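PDB 2OIX: xanthomonas outer protein D from Xanthomonas euvesicatoria, which is a type III secreted virulence effector whose Ulp1-family cysteine protease domain, captured here as an inactive mutant, removes SUMO from modified proteins. Local coordinates for residues Arg19-Glu24 and Leu147-Leu152; His31-Gln36 and Pro63-Pro68; Gln36-Leu41 and Arg54-Asp59; Tyr92-Met97 and Met125-Gln130; Gly137-Thr142 and Thr165-Asp170. The protein carries 1 engineered substitution. All blocks are in the same frame, centred on the assembly; numbering follows the deposited sequence.

Contact 1 of 5, residues Arg19-Glu24 and Leu147-Leu152; sequences RRLRGE and LAHRVL
Glu24 and Leu152 bring the two backbones closest, with their CA atoms 6.8 Å apart, where a type II turn running from Leu21 to Glu24 after helix 7-20 faces the last turns of helix 136-153. Gly23, in the third position of that turn, has a positive phi, a conformation glycine adopts readily. Leu21 is the main side chain of the interface and points at helix 136-153. Its first torsion (chi1 -55°) carries CG toward that helix, and chi2 (-172°) sets the two methyls on different partners: CD1 rests on Ala148 CB at 3.8 Å, while CD2 meets Leu152 CD2 at 3.6 Å and touches the His149 ring obliquely at CE1. The small Ala148 lets the leucine approach the helix backbone. Here the N-terminal helix and helix 136-153 are packed together beside the edge strand 30-32, whose Leu30 touches Leu21, Ala148 and Leu152. Glu24 contributes its aliphatic part: CB lies 3.9 Å from Leu152 CG, the two side chains crossing at about a right angle, and a bend at chi2 (-82°) leads the carboxylate away from the apolar patch. The His149 ring is held by the hydrogen bond from ND1 to Glu145 O, and Arg20, nearby, makes salt bridges to Asp16 and Glu145.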
# COMPACT_ATOMS: atom_id res chain seq x y z
N ARG A 19 -5.93 8.18 11.94
CA ARG A 19 -6.50 8.81 13.13
C ARG A 19 -6.58 7.81 14.28
O ARG A 19 -6.29 8.16 15.43
CB ARG A 19 -7.88 9.37 12.83
CG ARG A 19 -7.85 10.61 11.95
CD ARG A 19 -9.27 11.01 11.51
NE ARG A 19 -9.27 11.53 10.13
CZ ARG A 19 -10.18 11.21 9.21
NH1 ARG A 19 -11.17 10.35 9.49
NH2 ARG A 19 -10.10 11.74 7.99
N ARG A 20 -6.99 6.57 13.96
CA ARG A 20 -7.08 5.54 14.96
C ARG A 20 -5.72 5.21 15.58
O ARG A 20 -5.63 4.98 16.77
CB ARG A 20 -7.83 4.30 14.45
CG ARG A 20 -9.31 4.56 14.17
CD ARG A 20 -10.05 3.29 13.78
NE ARG A 20 -9.79 2.86 12.41
CZ ARG A 20 -9.16 1.74 12.04
NH1 ARG A 20 -8.69 0.88 12.95
NH2 ARG A 20 -8.98 1.50 10.75
N LEU A 21 -4.66 5.25 14.77
CA LEU A 21 -3.30 4.91 15.21
C LEU A 21 -2.53 6.06 15.87
O LEU A 21 -1.41 5.86 16.35
CB LEU A 21 -2.47 4.38 14.01
CG LEU A 21 -3.04 3.20 13.22
CD1 LEU A 21 -2.01 2.69 12.23
CD2 LEU A 21 -3.55 2.05 14.15
N ARG A 22 -3.11 7.25 15.89
CA ARG A 22 -2.41 8.43 16.40
C ARG A 22 -1.84 8.27 17.81
O ARG A 22 -2.55 7.92 18.75
CB ARG A 22 -3.31 9.66 16.33
CG ARG A 22 -3.09 10.47 15.07
CD ARG A 22 -3.45 11.91 15.33
NE ARG A 22 -4.87 12.17 15.12
CZ ARG A 22 -5.54 13.21 15.63
NH1 ARG A 22 -4.93 14.11 16.40
NH2 ARG A 22 -6.83 13.33 15.36
N GLY A 23 -0.54 8.52 17.94
CA GLY A 23 0.10 8.49 19.26
C GLY A 23 0.61 7.12 19.69
O GLY A 23 1.32 7.03 20.69
N GLU A 24 0.25 6.07 18.95
CA GLU A 24 0.73 4.72 19.26
C GLU A 24 2.24 4.61 19.02
O GLU A 24 2.78 5.30 18.14
CB GLU A 24 -0.00 3.66 18.44
CG GLU A 24 -1.51 3.60 18.66
CD GLU A 24 -1.92 2.82 19.89
OE1 GLU A 24 -1.09 2.66 20.82
OE2 GLU A 24 -3.08 2.36 19.93
N LEU A 147 -0.74 -5.03 8.51
CA LEU A 147 0.69 -4.71 8.53
C LEU A 147 1.01 -3.46 9.42
O LEU A 147 2.01 -3.48 10.17
CB LEU A 147 1.19 -4.54 7.10
CG LEU A 147 1.30 -5.76 6.16
CD1 LEU A 147 2.00 -5.24 4.80
CD2 LEU A 147 2.20 -6.84 6.78
N ALA A 148 0.17 -2.43 9.35
CA ALA A 148 0.27 -1.27 10.27
C ALA A 148 0.29 -1.70 11.74
O ALA A 148 1.12 -1.24 12.51
CB ALA A 148 -0.85 -0.24 10.02
N HIS A 149 -0.64 -2.57 12.13
CA HIS A 149 -0.62 -3.04 13.52
C HIS A 149 0.65 -3.84 13.90
O HIS A 149 1.14 -3.76 15.04
CB HIS A 149 -1.92 -3.78 13.85
CG HIS A 149 -3.07 -2.85 14.11
ND1 HIS A 149 -3.79 -2.26 13.09
CD2 HIS A 149 -3.62 -2.40 15.26
CE1 HIS A 149 -4.73 -1.49 13.60
NE2 HIS A 149 -4.65 -1.55 14.92
N ARG A 150 1.21 -4.58 12.93
CA ARG A 150 2.46 -5.29 13.18
C ARG A 150 3.63 -4.31 13.37
O ARG A 150 4.54 -4.59 14.15
CB ARG A 150 2.75 -6.28 12.05
CG ARG A 150 1.67 -7.38 12.00
CD ARG A 150 2.02 -8.48 10.99
NE ARG A 150 0.94 -9.47 10.90
CZ ARG A 150 0.84 -10.40 9.96
NH1 ARG A 150 1.74 -10.50 9.05
NH2 ARG A 150 -0.20 -11.26 9.91
N VAL A 151 3.61 -3.18 12.69
CA VAL A 151 4.68 -2.18 12.89
C VAL A 151 4.51 -1.64 14.33
O VAL A 151 5.47 -1.58 15.09
CB VAL A 151 4.66 -1.06 11.85
CG1 VAL A 151 5.66 0.03 12.23
CG2 VAL A 151 4.94 -1.65 10.39
N LEU A 152 3.28 -1.33 14.72
CA LEU A 152 3.01 -0.77 16.04
C LEU A 152 3.44 -1.70 17.15
O LEU A 152 3.98 -1.26 18.18
CB LEU A 152 1.51 -0.50 16.20
CG LEU A 152 0.94 0.89 15.91
CD1 LEU A 152 1.63 1.68 14.78
CD2 LEU A 152 -0.56 0.80 15.68

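Contact 2 of 5, residues His31-Gln36 and Pro63-Pro68; sequences HFADSQ and PIVFLP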
# COMPACT_ATOMS: atom_id res chain seq x y z
N HIS A 31 3.53 5.74 6.56
CA HIS A 31 2.88 6.69 5.62
C HIS A 31 1.91 5.94 4.69
O HIS A 31 2.33 5.03 3.97
CB HIS A 31 3.92 7.43 4.79
CG HIS A 31 3.31 8.42 3.83
ND1 HIS A 31 2.84 9.65 4.24
CD2 HIS A 31 3.08 8.34 2.50
CE1 HIS A 31 2.35 10.29 3.20
NE2 HIS A 31 2.47 9.52 2.13
N PHE A 32 0.61 6.29 4.76
CA PHE A 32 -0.38 5.70 3.88
C PHE A 32 -0.51 6.58 2.66
O PHE A 32 -1.01 7.73 2.71
CB PHE A 32 -1.74 5.53 4.61
CG PHE A 32 -1.61 4.77 5.89
CD1 PHE A 32 -0.90 3.57 5.94
CD2 PHE A 32 -2.20 5.26 7.06
CE1 PHE A 32 -0.77 2.86 7.13
CE2 PHE A 32 -2.07 4.54 8.27
CZ PHE A 32 -1.35 3.34 8.29
N ALA A 33 0.04 6.11 1.56
CA ALA A 33 -0.02 6.96 0.38
C ALA A 33 -1.41 7.05 -0.24
O ALA A 33 -2.28 6.12 -0.14
CB ALA A 33 1.03 6.58 -0.67
N ASP A 34 -1.67 8.23 -0.80
CA ASP A 34 -2.86 8.47 -1.59
C ASP A 34 -2.61 7.81 -2.94
O ASP A 34 -1.56 8.04 -3.56
CB ASP A 34 -3.03 9.98 -1.79
CG ASP A 34 -4.21 10.30 -2.66
OD1 ASP A 34 -5.33 10.46 -2.13
OD2 ASP A 34 -4.03 10.37 -3.89
N SER A 35 -3.56 7.04 -3.44
CA SER A 35 -3.40 6.24 -4.65
C SER A 35 -3.25 7.05 -5.93
O SER A 35 -2.60 6.61 -6.86
CB SER A 35 -4.52 5.20 -4.77
OG SER A 35 -5.79 5.81 -4.72
N GLN A 36 -3.81 8.26 -5.95
CA GLN A 36 -3.75 9.09 -7.12
C GLN A 36 -2.35 9.66 -7.19
O GLN A 36 -1.82 9.82 -8.26
CB GLN A 36 -4.78 10.20 -7.05
CG GLN A 36 -6.21 9.69 -7.12
CD GLN A 36 -7.23 10.78 -7.32
OE1 GLN A 36 -7.36 11.30 -8.40
NE2 GLN A 36 -8.02 11.06 -6.29
N PRO A 63 9.42 6.36 6.75
CA PRO A 63 10.15 5.37 5.96
C PRO A 63 9.40 4.08 5.62
O PRO A 63 9.89 3.30 4.80
CB PRO A 63 11.37 5.08 6.87
CG PRO A 63 10.67 5.07 8.27
CD PRO A 63 9.82 6.32 8.18
N ILE A 64 8.23 3.85 6.21
CA ILE A 64 7.45 2.63 5.88
C ILE A 64 6.20 3.10 5.14
O ILE A 64 5.32 3.64 5.72
CB ILE A 64 7.10 1.77 7.09
CG1 ILE A 64 8.37 1.24 7.75
CG2 ILE A 64 6.25 0.57 6.65
CD1 ILE A 64 8.19 0.48 9.00
N VAL A 65 6.15 2.89 3.84
CA VAL A 65 5.14 3.54 3.01
C VAL A 65 4.29 2.47 2.35
O VAL A 65 4.86 1.53 1.72
CB VAL A 65 5.84 4.38 1.91
CG1 VAL A 65 4.84 5.12 1.06
CG2 VAL A 65 6.78 5.42 2.57
N PHE A 66 2.96 2.59 2.53
CA PHE A 66 1.94 1.76 1.90
C PHE A 66 1.40 2.43 0.66
O PHE A 66 0.73 3.48 0.75
CB PHE A 66 0.79 1.47 2.92
CG PHE A 66 1.31 0.82 4.14
CD1 PHE A 66 1.25 -0.58 4.26
CD2 PHE A 66 1.96 1.58 5.14
CE1 PHE A 66 1.84 -1.23 5.39
CE2 PHE A 66 2.50 0.95 6.26
CZ PHE A 66 2.41 -0.46 6.39
N LEU A 67 1.64 1.82 -0.50
CA LEU A 67 1.29 2.42 -1.78
C LEU A 67 0.26 1.57 -2.48
O LEU A 67 0.58 0.47 -2.96
CB LEU A 67 2.52 2.48 -2.69
CG LEU A 67 3.72 3.25 -2.09
CD1 LEU A 67 4.98 2.42 -2.05
CD2 LEU A 67 4.01 4.51 -2.86
N PRO A 68 -1.00 2.04 -2.49
CA PRO A 68 -2.03 1.28 -3.21
C PRO A 68 -1.75 1.48 -4.71
O PRO A 68 -1.50 2.61 -5.16
CB PRO A 68 -3.33 1.93 -2.76
CG PRO A 68 -2.96 2.77 -1.49
CD PRO A 68 -1.55 3.25 -1.85
O HOH W 1 -1.97 3.75 -7.70
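His31 and Phe32 pair with Val65 and Phe66 as parallel strands, the two chains running 15° apart. The ladder has three bonds: His31 N gives to Ile64 O at 2.9 Å, Phe66 N to His31 O, and Ala33 N to Phe66 O at 2.8 Å. Val65 CA adds a CH contact to His31 O. On one face, Phe32 and Phe66 lie side by side and point the same way; Phe66 CD2 sits at the edge of the Phe32 ring, 3.6 Å from its CD1, with the planes inclined at 54°. Such large flat groups suit this face because helix 136-153 packs on it through Ile144. On the other face the His31 ring, its CG opposite the backbone N (chi1 -179°), meets Val65 CG1 edge-on at CD2, 3.9 Å away. Past the ladder the chains stay side by side without direct bonds. Pro68 has no N-H to give to Ala33 O, so the ladder stops here, and its CD lies against that oxygen at 3.4 Å; a water bridges Ser35 O and Pro68 O. Asp34 then caps helix 35-40: its OD2 receives Gln36 N at 3.0 Å from above the carboxylate plane, and also Val37 N, while Arg11 holds OD1. Two neighbouring parallel strands joined through helices 35-40 and 46-57 make a beta-alpha-beta crossover at one edge of the mixed sheet of the Ulp1-type protease.

Contact 3 of 5, residues Gln36-Leu41 and Arg54-Asp59; sequences QVVTML and RLLAGD
Val37 lays its CG1 methyl over the side of Leu56, 3.9 Å from the leucine CG, the two side chains sliding past each other in opposite directions. The same methyl reaches Leu55, whose CB is 4.1 Å away. CG1 gets there because it stands opposite the backbone N (chi1 178°), which on helix 35-40 swings it out toward helix 46-57. Leu56 is the longer partner, and its CD1 packs against Leu41 CD1 (3.9 Å) and Val37 CG1, with Val38 CG2 at 4.3 Å. Beta-branched valines suit the near side, being short and stiff, while the leucines reach across between helices whose nearest CA atoms, those of Val37 and Leu55, are 7.8 Å apart. On the sheet side, Val38 and Leu56 both touch Leu67 of strand 64-71. Leu41 O accepts a hydrogen bond from Gln49 of helix 46-57, but between the two segments themselves only aliphatic side chains meet, so their packing rests on dispersion, the hydrophobic effect and fit of shape.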
# COMPACT_ATOMS: atom_id res chain seq x y z
N GLN A 36 -3.81 8.26 -5.95
CA GLN A 36 -3.75 9.09 -7.12
C GLN A 36 -2.35 9.66 -7.19
O GLN A 36 -1.82 9.82 -8.26
CB GLN A 36 -4.78 10.20 -7.05
CG GLN A 36 -6.21 9.69 -7.12
CD GLN A 36 -7.23 10.78 -7.32
OE1 GLN A 36 -7.36 11.30 -8.40
NE2 GLN A 36 -8.02 11.06 -6.29
N VAL A 37 -1.78 9.98 -6.02
CA VAL A 37 -0.39 10.40 -5.97
C VAL A 37 0.53 9.29 -6.45
O VAL A 37 1.54 9.58 -7.12
CB VAL A 37 0.02 10.95 -4.60
CG1 VAL A 37 1.53 11.34 -4.57
CG2 VAL A 37 -0.84 12.19 -4.23
N VAL A 38 0.22 8.03 -6.06
CA VAL A 38 1.00 6.87 -6.58
C VAL A 38 0.99 6.86 -8.15
O VAL A 38 2.03 6.75 -8.81
CB VAL A 38 0.49 5.50 -5.97
CG1 VAL A 38 1.35 4.39 -6.50
CG2 VAL A 38 0.68 5.54 -4.47
N THR A 39 -0.19 7.00 -8.72
CA THR A 39 -0.37 7.00 -10.17
C THR A 39 0.48 8.11 -10.82
O THR A 39 1.11 7.92 -11.86
CB THR A 39 -1.88 7.14 -10.49
OG1 THR A 39 -2.60 6.03 -9.92
CG2 THR A 39 -2.14 7.20 -12.00
N MET A 40 0.54 9.26 -10.17
CA MET A 40 1.26 10.41 -10.67
C MET A 40 2.79 10.26 -10.78
O MET A 40 3.43 11.01 -11.52
CB MET A 40 0.93 11.63 -9.83
CG MET A 40 -0.38 12.33 -10.20
SD MET A 40 -0.74 13.41 -8.81
CE MET A 40 0.75 14.45 -8.83
N LEU A 41 3.39 9.30 -10.07
CA LEU A 41 4.84 9.02 -10.23
C LEU A 41 5.18 8.74 -11.71
O LEU A 41 6.29 9.07 -12.20
CB LEU A 41 5.27 7.83 -9.34
CG LEU A 41 5.25 7.98 -7.80
CD1 LEU A 41 5.41 6.58 -7.15
CD2 LEU A 41 6.30 8.95 -7.25
N ARG A 54 8.11 14.08 -4.36
CA ARG A 54 8.28 14.82 -3.09
C ARG A 54 7.38 14.31 -1.98
O ARG A 54 7.81 14.19 -0.82
CB ARG A 54 7.97 16.31 -3.28
CG ARG A 54 8.83 17.02 -4.31
CD ARG A 54 8.43 18.51 -4.40
NE ARG A 54 8.80 19.09 -5.70
CZ ARG A 54 7.94 19.59 -6.57
NH1 ARG A 54 6.63 19.62 -6.30
NH2 ARG A 54 8.39 20.08 -7.72
N LEU A 55 6.12 14.03 -2.35
CA LEU A 55 5.10 13.60 -1.41
C LEU A 55 5.32 12.18 -0.93
O LEU A 55 4.85 11.84 0.13
CB LEU A 55 3.71 13.71 -2.03
CG LEU A 55 3.18 15.14 -2.19
CD1 LEU A 55 1.98 15.14 -3.10
CD2 LEU A 55 2.83 15.75 -0.84
N LEU A 56 6.05 11.38 -1.71
CA LEU A 56 6.22 9.96 -1.37
C LEU A 56 7.64 9.54 -1.06
O LEU A 56 7.85 8.47 -0.45
CB LEU A 56 5.69 9.08 -2.50
CG LEU A 56 4.19 9.18 -2.81
CD1 LEU A 56 3.97 8.26 -3.99
CD2 LEU A 56 3.20 8.82 -1.66
N ALA A 57 8.58 10.36 -1.49
CA ALA A 57 10.01 10.11 -1.31
C ALA A 57 10.77 11.38 -0.94
O ALA A 57 12.00 11.46 -1.18
CB ALA A 57 10.60 9.51 -2.58
N GLY A 58 10.09 12.36 -0.33
CA GLY A 58 10.77 13.60 0.13
C GLY A 58 11.66 13.41 1.38
O GLY A 58 11.52 12.34 2.01
N ASP A 59 12.42 14.37 1.74
CA ASP A 59 13.26 14.24 2.95
C ASP A 59 12.63 14.15 4.37
O ASP A 59 13.35 13.93 5.44
CB ASP A 59 14.28 15.34 2.86
CG ASP A 59 15.47 15.00 1.88
OD1 ASP A 59 15.56 13.90 1.30
OD2 ASP A 59 16.32 15.85 1.67

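Contact 4 of 5, residues Tyr92-Met97 and Met125-Gln130; sequences YHYDSM and MPIAIQ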
# COMPACT_ATOMS: atom_id res chain seq x y z
N TYR A 92 7.79 -4.84 -1.02
CA TYR A 92 6.96 -6.02 -0.98
C TYR A 92 5.69 -5.74 -1.78
O TYR A 92 5.02 -4.72 -1.56
CB TYR A 92 6.51 -6.32 0.45
CG TYR A 92 7.69 -6.40 1.42
CD1 TYR A 92 8.36 -7.64 1.64
CD2 TYR A 92 8.11 -5.27 2.15
CE1 TYR A 92 9.48 -7.71 2.55
CE2 TYR A 92 9.24 -5.34 3.07
CZ TYR A 92 9.90 -6.57 3.22
OH TYR A 92 10.91 -6.67 4.09
N HIS A 93 5.40 -6.61 -2.74
CA HIS A 93 4.16 -6.49 -3.52
C HIS A 93 3.16 -7.61 -3.24
O HIS A 93 3.51 -8.80 -3.35
CB HIS A 93 4.51 -6.38 -5.03
CG HIS A 93 3.32 -6.11 -5.91
ND1 HIS A 93 3.00 -6.90 -7.00
CD2 HIS A 93 2.38 -5.13 -5.86
CE1 HIS A 93 1.89 -6.44 -7.56
NE2 HIS A 93 1.48 -5.38 -6.88
N TYR A 94 1.93 -7.23 -2.89
CA TYR A 94 0.83 -8.16 -2.56
C TYR A 94 -0.28 -7.98 -3.60
O TYR A 94 -0.83 -6.88 -3.77
CB TYR A 94 0.28 -7.90 -1.15
CG TYR A 94 1.34 -7.86 -0.01
CD1 TYR A 94 1.61 -9.01 0.72
CD2 TYR A 94 1.96 -6.68 0.38
CE1 TYR A 94 2.53 -9.02 1.78
CE2 TYR A 94 2.91 -6.65 1.45
CZ TYR A 94 3.16 -7.85 2.16
OH TYR A 94 4.06 -7.87 3.19
N ASP A 95 -0.53 -9.06 -4.32
CA ASP A 95 -1.59 -9.07 -5.33
C ASP A 95 -2.53 -10.24 -5.06
O ASP A 95 -2.10 -11.39 -5.01
CB ASP A 95 -0.95 -9.15 -6.72
CG ASP A 95 -1.98 -9.05 -7.86
OD1 ASP A 95 -1.56 -8.84 -9.02
OD2 ASP A 95 -3.20 -9.23 -7.63
N SER A 96 -3.82 -9.97 -4.90
CA SER A 96 -4.71 -10.96 -4.46
C SER A 96 -5.34 -11.69 -5.65
O SER A 96 -6.19 -12.62 -5.46
CB SER A 96 -5.76 -10.27 -3.63
OG SER A 96 -6.47 -9.30 -4.40
N MET A 97 -4.99 -11.27 -6.87
CA MET A 97 -5.63 -11.78 -8.09
C MET A 97 -5.15 -13.18 -8.33
O MET A 97 -3.95 -13.42 -8.40
CB MET A 97 -5.33 -10.92 -9.32
CG MET A 97 -6.21 -11.27 -10.55
SD MET A 97 -5.83 -10.31 -12.06
CE MET A 97 -6.93 -8.90 -11.81
N MET A 125 4.87 -11.13 -2.77
CA MET A 125 4.48 -11.74 -1.50
C MET A 125 3.13 -12.40 -1.53
O MET A 125 2.24 -11.95 -2.24
CB MET A 125 4.48 -10.68 -0.40
CG MET A 125 5.81 -10.01 -0.22
SD MET A 125 6.98 -11.05 0.60
CE MET A 125 6.38 -11.09 2.29
N PRO A 126 2.97 -13.49 -0.74
CA PRO A 126 1.66 -14.10 -0.62
C PRO A 126 0.68 -13.25 0.21
O PRO A 126 1.02 -12.67 1.28
CB PRO A 126 1.94 -15.44 0.05
CG PRO A 126 3.19 -15.22 0.87
CD PRO A 126 4.00 -14.19 0.07
N ILE A 127 -0.54 -13.20 -0.33
CA ILE A 127 -1.66 -12.56 0.31
C ILE A 127 -2.88 -13.43 0.00
O ILE A 127 -2.94 -14.06 -1.06
CB ILE A 127 -1.87 -11.14 -0.24
CG1 ILE A 127 -3.02 -10.43 0.48
CG2 ILE A 127 -2.06 -11.18 -1.77
CD1 ILE A 127 -2.91 -8.92 0.44
N ALA A 128 -3.83 -13.47 0.93
CA ALA A 128 -5.08 -14.20 0.69
C ALA A 128 -5.55 -13.94 -0.75
O ALA A 128 -5.52 -12.78 -1.22
CB ALA A 128 -6.15 -13.76 1.69
N ILE A 129 -5.95 -15.00 -1.45
CA ILE A 129 -6.40 -14.88 -2.83
C ILE A 129 -7.90 -14.53 -2.90
O ILE A 129 -8.75 -15.26 -2.34
CB ILE A 129 -6.04 -16.15 -3.70
CG1 ILE A 129 -4.57 -16.08 -4.12
CG2 ILE A 129 -6.94 -16.25 -4.94
CD1 ILE A 129 -4.03 -17.35 -4.81
N GLN A 130 -8.22 -13.44 -3.60
CA GLN A 130 -9.62 -13.03 -3.73
C GLN A 130 -10.50 -14.10 -4.39
O GLN A 130 -10.13 -14.71 -5.40
CB GLN A 130 -9.74 -11.67 -4.44
CG GLN A 130 -9.31 -11.68 -5.89
CD GLN A 130 -9.16 -10.28 -6.44
OE1 GLN A 130 -8.24 -9.55 -6.07
NE2 GLN A 130 -10.05 -9.91 -7.34
O HOH W 2 1.56 -11.14 -4.51
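The active-site end of the Ulp1-type protease fold is assembled here, where strand 90-94 runs out into a loop beside the chain that leads to the engineered Ala136 at the start of helix 136-153. Asp95 OD2 is hydrogen-bonded to His75 NE2, consistent with the histidine and aspartate of the family's catalytic triad, whose cysteine position is Ala136; Gln130 probably corresponds to the glutamine of the oxyanion hole in relatives. Asp95 OD2 also receives Met97 N at 2.8 Å, an Asx turn that fixes the carboxylate against its own loop. The two chains run in broadly the same direction, 26° apart, joined by Met125 N to His93 O (2.8 Å) and Gln130 N to Ser96 O (2.9 Å). Around these bonds the side chains pack. Met125, folded back by bends at chi2 and chi3, presses CB against Tyr94 CE1 at 3.4 Å with CG over one face of that ring, and sets SD at the edge of the Tyr92 ring, a Met-aromatic contact with SD 5.2 Å from the ring centroid. Both tyrosine hydroxyls reach Arg162. Ile127 fills the middle of the loop, its CD1 3.7 Å from Tyr94 CB; its other branch, CG2, lies against Asp95 O. Ala128 O is buried without a polar partner in the model; the atom it meets on Ser96 is CB, at 3.5 Å.

Contact 5 of 5, residues Gly137-Thr142 and Thr165-Asp170; sequences GDHVLT and TDIEPD
The chief interaction is a CH-pi contact: Pro169 CG stands over the centre of the His139 ring, 3.3 Å from the centroid and only 15° off the ring normal. The rigid proline presents its carbon squarely, and the ring is kept in place by a hydrogen bond from His139 ND1 to Ser135 O. Apolar packing flanks this pair. Pro169 CB lies 3.8 Å from Asp138 CB, and Ile167 CD1 lies 4.0 Å from Thr142 CB and comes within 3.6 Å of His139 O. Ile167 can do so because its CG1 sits between the backbone N and carbonyl carbon (chi1 69°). No polar bond joins the two segments themselves, but Asp138 forms a salt bridge with Arg171 just beyond the loop. Thr142 OG1 gives to Asp138 O at 2.7 Å, opposite Thr142 N on that carbonyl, so it can lie 3.4 Å from Pro169 CB with its proton used. Asp170 caps helix 171-179 through Leu173 N. Joined by CH-pi and van der Waals contacts, helix 136-153 and the loop rely on close fit.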
# COMPACT_ATOMS: atom_id res chain seq x y z
N GLY A 137 -9.87 -4.27 -3.64
CA GLY A 137 -9.83 -3.13 -2.71
C GLY A 137 -9.85 -3.49 -1.24
O GLY A 137 -9.09 -2.93 -0.44
N ASP A 138 -10.77 -4.39 -0.88
CA ASP A 138 -10.87 -4.91 0.47
C ASP A 138 -9.53 -5.55 0.90
O ASP A 138 -9.08 -5.37 2.04
CB ASP A 138 -12.01 -5.93 0.55
CG ASP A 138 -13.39 -5.37 0.07
OD1 ASP A 138 -14.42 -5.53 0.80
OD2 ASP A 138 -13.50 -4.86 -1.06
N HIS A 139 -8.94 -6.33 0.00
CA HIS A 139 -7.70 -7.06 0.30
C HIS A 139 -6.53 -6.08 0.56
O HIS A 139 -5.74 -6.27 1.51
CB HIS A 139 -7.38 -8.05 -0.82
CG HIS A 139 -8.16 -9.33 -0.75
ND1 HIS A 139 -9.41 -9.46 -1.32
CD2 HIS A 139 -7.86 -10.54 -0.21
CE1 HIS A 139 -9.86 -10.69 -1.12
NE2 HIS A 139 -8.95 -11.36 -0.44
N VAL A 140 -6.46 -5.02 -0.24
CA VAL A 140 -5.51 -3.94 -0.02
C VAL A 140 -5.71 -3.25 1.35
O VAL A 140 -4.74 -3.18 2.12
CB VAL A 140 -5.43 -2.93 -1.18
CG1 VAL A 140 -4.52 -1.76 -0.78
CG2 VAL A 140 -4.84 -3.62 -2.41
N LEU A 141 -6.96 -2.90 1.70
CA LEU A 141 -7.23 -2.17 2.93
C LEU A 141 -6.85 -3.03 4.11
O LEU A 141 -6.18 -2.58 5.05
CB LEU A 141 -8.71 -1.74 3.02
CG LEU A 141 -9.01 -0.59 2.06
CD1 LEU A 141 -10.31 0.04 2.22
CD2 LEU A 141 -7.91 0.53 2.21
N THR A 142 -7.35 -4.27 4.10
CA THR A 142 -7.02 -5.24 5.12
C THR A 142 -5.53 -5.48 5.28
O THR A 142 -5.06 -5.50 6.42
CB THR A 142 -7.74 -6.59 4.88
OG1 THR A 142 -9.11 -6.32 4.57
CG2 THR A 142 -7.63 -7.47 6.13
N THR A 165 -0.75 -14.17 3.87
CA THR A 165 -1.42 -15.34 3.29
C THR A 165 -2.79 -15.56 3.93
O THR A 165 -3.78 -15.83 3.24
CB THR A 165 -0.53 -16.61 3.44
OG1 THR A 165 0.78 -16.37 2.92
CG2 THR A 165 -1.11 -17.77 2.69
N ASP A 166 -2.86 -15.36 5.24
CA ASP A 166 -4.06 -15.71 6.01
C ASP A 166 -5.07 -14.58 6.27
O ASP A 166 -5.95 -14.75 7.11
CB ASP A 166 -3.62 -16.31 7.34
CG ASP A 166 -2.92 -17.66 7.17
OD1 ASP A 166 -3.47 -18.54 6.46
OD2 ASP A 166 -1.81 -17.85 7.75
N ILE A 167 -4.95 -13.44 5.60
CA ILE A 167 -5.90 -12.35 5.89
C ILE A 167 -7.33 -12.71 5.46
O ILE A 167 -7.55 -13.57 4.61
CB ILE A 167 -5.48 -10.95 5.34
CG1 ILE A 167 -5.54 -10.90 3.81
CG2 ILE A 167 -4.10 -10.56 5.88
CD1 ILE A 167 -5.53 -9.48 3.22
N GLU A 168 -8.29 -12.04 6.08
CA GLU A 168 -9.69 -12.28 5.80
C GLU A 168 -10.32 -10.90 5.71
O GLU A 168 -10.71 -10.32 6.74
CB GLU A 168 -10.32 -13.14 6.90
CG GLU A 168 -9.68 -14.53 7.10
CD GLU A 168 -10.07 -15.19 8.43
OE1 GLU A 168 -9.54 -14.79 9.50
OE2 GLU A 168 -10.92 -16.13 8.42
N PRO A 169 -10.38 -10.34 4.49
CA PRO A 169 -11.04 -9.08 4.24
C PRO A 169 -12.54 -9.25 4.35
O PRO A 169 -13.06 -10.31 4.02
CB PRO A 169 -10.70 -8.78 2.77
CG PRO A 169 -9.56 -9.69 2.44
CD PRO A 169 -9.77 -10.89 3.27
N ASP A 170 -13.22 -8.21 4.79
CA ASP A 170 -14.68 -8.24 4.89
C ASP A 170 -15.27 -6.92 4.45
O ASP A 170 -14.85 -5.86 4.92
CB ASP A 170 -15.12 -8.58 6.31
CG ASP A 170 -14.47 -7.67 7.35
OD1 ASP A 170 -13.70 -8.18 8.19
OD2 ASP A 170 -14.73 -6.45 7.32

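How the contacts relate
All five contacts lie in one catalytic domain. Along the chain, contact 1 closes the longest loop, and contacts 2, 3 and 4 are nested within it, contact 3 inside contact 2; contact 5 crosses contact 1, both using helix 136-153. Contacts 2 and 3, with centres 8 Å apart, share Gln36 and helix 35-40: contact 2 pairs the edge strand, and contact 3 packs the crossover helices beside it. Contacts 4 and 5, 9 Å apart, touch through Ala128 and His139 on the opposite side of the chain's centre from contact 3. Helix 136-153, through Leu147, touches both Phe66 of contact 2 and Tyr94 of contact 4, and so runs along the sheet toward the probable active-site region.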